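Local coordinates for N-terminal domain of PorA (28-171) (Porphyromonas gingivalis ATCC 33277, PDB 6KJK), which is one domain of a type IX secretion system cargo protein that impacts PorXY-SigP signalling, at residues A[17-22]-A[128-133]. Sequence-based numbering, arbitrary orientation.
Sequences NATVDI and NINFKY
Strand 18-22 runs parallel to strand 125-133 and pairs with it through T19–N128, V20–I129, D21–N130 and I22–F131. Five backbone hydrogen bonds join them: N128 N to A18 O, V20 N to N128 O, N130 N to V20 O, I22 N to N130 O, and K132 N to I22 O. The one from N128 N to A18 O is 2.9 Å long and nearly straight.

T19, D21, N128 and N130 form the polar face. The D21 carboxylate has two partners on the other strand. Its OD2 makes a salt bridge of 2.7 Å with K132 NZ, and the ammonium sits above the carboxylate plane, 48° out of it. With CG anti to its carbonyl carbon (chi1 -65°), the K132 chain leans back along its strand, and its extended form brings NZ to D21. D21 OD1 takes a weak bond from N130 ND2 at 3.3 Å; the two side chains lie alongside each other with their planes 41° apart. That amide nitrogen also touches T19 CG2.

The N128 amide adds weak bonds near A18. Its ND2 reaches N17 O at 3.1 Å and A18 O. One water accepts from ND2 and donates to N17 OD1. The stronger bond of this amide joins N128 OD1 to T110 OG1 of strand 105-115.

V20, I22, I129 and F131 form the apolar face. I22 CB lies 3.7 Å from F131 CD1, approaching the ring obliquely. I129 CG2 rests over one face of that ring, offset toward its rim. V20 and I129 also touch F36 of the other sheet, as in a beta sandwich.

Strand 18-22 is thus an edge strand, and the two strands together have unlike faces. V20, I129 and F131 pack on the opposing sheet. On the other face the N128 and N130 amides and the D21–K132 pair, probably weakened by solvent, link the strands.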
ATOM      1  N   ASN A  17      -7.801  -3.306  -9.031  1.00 16.00           N
ATOM      2  CA  ASN A  17      -8.038  -4.406  -8.101  1.00 17.66           C
ATOM      3  C   ASN A  17      -7.007  -5.507  -8.204  1.00 15.55           C
ATOM      4  O   ASN A  17      -7.240  -6.623  -7.714  1.00 19.52           O
ATOM      5  CB  ASN A  17      -9.450  -4.989  -8.225  1.00 22.65           C
ATOM      6  CG  ASN A  17     -10.505  -3.982  -7.902  1.00 28.25           C
ATOM      7  OD1 ASN A  17     -10.557  -3.459  -6.787  1.00 27.26           O
ATOM      8  ND2 ASN A  17     -11.336  -3.665  -8.885  1.00 31.41           N
ATOM      9  N   ALA A  18      -5.860  -5.236  -8.836  1.00 15.59           N
ATOM     10  CA  ALA A  18      -4.812  -6.227  -8.947  1.00 14.76           C
ATOM     11  C   ALA A  18      -4.356  -6.682  -7.562  1.00 15.06           C
ATOM     12  O   ALA A  18      -4.477  -5.956  -6.566  1.00 16.19           O
ATOM     13  CB  ALA A  18      -3.595  -5.638  -9.680  1.00 15.85           C
ATOM     14  N   THR A  19      -3.751  -7.857  -7.523  1.00 15.84           N
ATOM     15  CA  THR A  19      -3.114  -8.376  -6.324  1.00 16.65           C
ATOM     16  C   THR A  19      -1.616  -8.507  -6.567  1.00 17.89           C
ATOM     17  O   THR A  19      -1.189  -9.046  -7.599  1.00 19.79           O
ATOM     18  CB  THR A  19      -3.716  -9.716  -5.887  1.00 19.17           C
ATOM     19  OG1 THR A  19      -5.100  -9.510  -5.583  1.00 20.78           O
ATOM     20  CG2 THR A  19      -2.998 -10.243  -4.655  1.00 21.55           C
ATOM     21  N   VAL A  20      -0.828  -7.963  -5.653  1.00 14.08           N
ATOM     22  CA  VAL A  20       0.624  -7.928  -5.714  1.00 16.36           C
ATOM     23  C   VAL A  20       1.151  -8.703  -4.524  1.00 14.91           C
ATOM     24  O   VAL A  20       0.826  -8.372  -3.365  1.00 15.46           O
ATOM     25  CB  VAL A  20       1.157  -6.485  -5.671  1.00 16.05           C
ATOM     26  CG1 VAL A  20       2.690  -6.495  -5.548  1.00 17.97           C
ATOM     27  CG2 VAL A  20       0.749  -5.730  -6.928  1.00 14.64           C
ATOM     28  N   ASP A  21       1.970  -9.715  -4.791  1.00 14.07           N
ATOM     29  CA  ASP A  21       2.578 -10.524  -3.742  1.00 15.67           C
ATOM     30  C   ASP A  21       4.004 -10.050  -3.497  1.00 16.95           C
ATOM     31  O   ASP A  21       4.797  -9.926  -4.442  1.00 21.30           O
ATOM     32  CB  ASP A  21       2.633 -12.011  -4.129  1.00 18.44           C
ATOM     33  CG  ASP A  21       1.282 -12.706  -4.086  1.00 24.02           C
ATOM     34  OD1 ASP A  21       0.267 -12.146  -3.634  1.00 22.01           O
ATOM     35  OD2 ASP A  21       1.238 -13.880  -4.531  1.00 29.26           O
ATOM     36  N   ILE A  22       4.319  -9.749  -2.258  1.00 15.03           N
ATOM     37  CA  ILE A  22       5.648  -9.367  -1.824  1.00 13.32           C
ATOM     38  C   ILE A  22       6.166 -10.533  -0.991  1.00 16.53           C
ATOM     39  O   ILE A  22       5.459 -11.016  -0.100  1.00 14.76           O
ATOM     40  CB  ILE A  22       5.573  -8.093  -0.961  1.00 15.17           C
ATOM     41  CG1 ILE A  22       4.976  -6.894  -1.735  1.00 16.81           C
ATOM     42  CG2 ILE A  22       6.934  -7.755  -0.371  1.00 16.72           C
ATOM     43  CD1 ILE A  22       5.820  -6.383  -2.847  1.00 15.88           C
ATOM     44  N   ASN A 128      -4.512  -4.730  -3.993  1.00 10.82           N
ATOM     45  CA  ASN A 128      -4.454  -5.665  -2.877  1.00 11.92           C
ATOM     46  C   ASN A 128      -3.023  -6.159  -2.755  1.00 11.39           C
ATOM     47  O   ASN A 128      -2.417  -6.559  -3.754  1.00 14.19           O
ATOM     48  CB  ASN A 128      -5.404  -6.848  -3.104  1.00 12.46           C
ATOM     49  CG  ASN A 128      -6.783  -6.401  -3.340  1.00 14.84           C
ATOM     50  OD1 ASN A 128      -7.461  -5.922  -2.415  1.00 15.37           O
ATOM     51  ND2 ASN A 128      -7.220  -6.465  -4.592  1.00 15.91           N
ATOM     52  N   ILE A 129      -2.469  -6.105  -1.554  1.00 11.21           N
ATOM     53  CA  ILE A 129      -1.068  -6.391  -1.309  1.00 10.94           C
ATOM     54  C   ILE A 129      -1.010  -7.565  -0.342  1.00 11.57           C
ATOM     55  O   ILE A 129      -1.564  -7.488   0.770  1.00 13.03           O
ATOM     56  CB  ILE A 129      -0.374  -5.170  -0.701  1.00 11.85           C
ATOM     57  CG1 ILE A 129      -0.492  -3.999  -1.653  1.00 11.73           C
ATOM     58  CG2 ILE A 129       1.095  -5.469  -0.372  1.00 15.65           C
ATOM     59  CD1 ILE A 129      -0.212  -2.704  -1.008  1.00 14.78           C
ATOM     60  N   ASN A 130      -0.332  -8.639  -0.732  1.00 12.81           N
ATOM     61  CA  ASN A 130      -0.120  -9.788   0.145  1.00 13.01           C
ATOM     62  C   ASN A 130       1.358  -9.896   0.462  1.00 13.03           C
ATOM     63  O   ASN A 130       2.187 -10.004  -0.455  1.00 15.27           O
ATOM     64  CB  ASN A 130      -0.567 -11.090  -0.520  1.00 15.88           C
ATOM     65  CG  ASN A 130      -2.053 -11.168  -0.717  1.00 20.27           C
ATOM     66  OD1 ASN A 130      -2.834 -10.679   0.107  1.00 20.70           O
ATOM     67  ND2 ASN A 130      -2.466 -11.782  -1.820  1.00 24.41           N
ATOM     68  N   PHE A 131       1.702  -9.811   1.725  1.00 12.77           N
ATOM     69  CA  PHE A 131       3.059 -10.036   2.187  1.00 12.07           C
ATOM     70  C   PHE A 131       3.145 -11.497   2.585  1.00 12.72           C
ATOM     71  O   PHE A 131       2.672 -11.884   3.653  1.00 13.23           O
ATOM     72  CB  PHE A 131       3.340  -9.145   3.390  1.00 11.75           C
ATOM     73  CG  PHE A 131       3.359  -7.656   3.060  1.00 11.22           C
ATOM     74  CD1 PHE A 131       4.472  -7.095   2.434  1.00 13.21           C
ATOM     75  CD2 PHE A 131       2.295  -6.821   3.346  1.00 12.53           C
ATOM     76  CE1 PHE A 131       4.530  -5.737   2.129  1.00 14.23           C
ATOM     77  CE2 PHE A 131       2.362  -5.465   3.056  1.00 12.07           C
ATOM     78  CZ  PHE A 131       3.481  -4.919   2.450  1.00 11.28           C
ATOM     79  N   LYS A 132       3.728 -12.313   1.721  1.00 12.48           N
ATOM     80  CA  LYS A 132       3.842 -13.756   1.951  1.00 14.43           C
ATOM     81  C   LYS A 132       5.214 -14.023   2.559  1.00 16.65           C
ATOM     82  O   LYS A 132       6.222 -14.135   1.846  1.00 18.07           O
ATOM     83  CB  LYS A 132       3.614 -14.530   0.661  1.00 16.27           C
ATOM     84  CG  LYS A 132       2.214 -14.382   0.135  1.00 18.97           C
ATOM     85  CD  LYS A 132       1.977 -15.259  -1.072  1.00 28.07           C
ATOM     86  CE  LYS A 132       0.560 -15.108  -1.571  1.00 26.52           C
ATOM     87  NZ  LYS A 132       0.347 -15.853  -2.842  1.00 36.09           N
ATOM     88  N   TYR A 133       5.250 -14.108   3.882  1.00 15.76           N
ATOM     89  CA  TYR A 133       6.474 -14.326   4.638  1.00 16.07           C
ATOM     90  C   TYR A 133       6.761 -15.823   4.736  1.00 18.74           C
ATOM     91  O   TYR A 133       5.913 -16.594   5.204  1.00 19.08           O
ATOM     92  CB  TYR A 133       6.288 -13.770   6.041  1.00 17.79           C
ATOM     93  CG  TYR A 133       7.412 -13.998   7.010  1.00 17.17           C
ATOM     94  CD1 TYR A 133       8.642 -13.378   6.840  1.00 19.03           C
ATOM     95  CD2 TYR A 133       7.230 -14.825   8.132  1.00 19.16           C
ATOM     96  CE1 TYR A 133       9.667 -13.555   7.758  1.00 20.73           C
ATOM     97  CE2 TYR A 133       8.242 -15.011   9.050  1.00 19.74           C
ATOM     98  CZ  TYR A 133       9.454 -14.386   8.866  1.00 22.08           C
ATOM     99  OH  TYR A 133      10.440 -14.582   9.804  1.00 23.12           O
TER
HETATM  100  O   HOH W   1      -9.870  -5.305  -5.137  1.00 30.49           O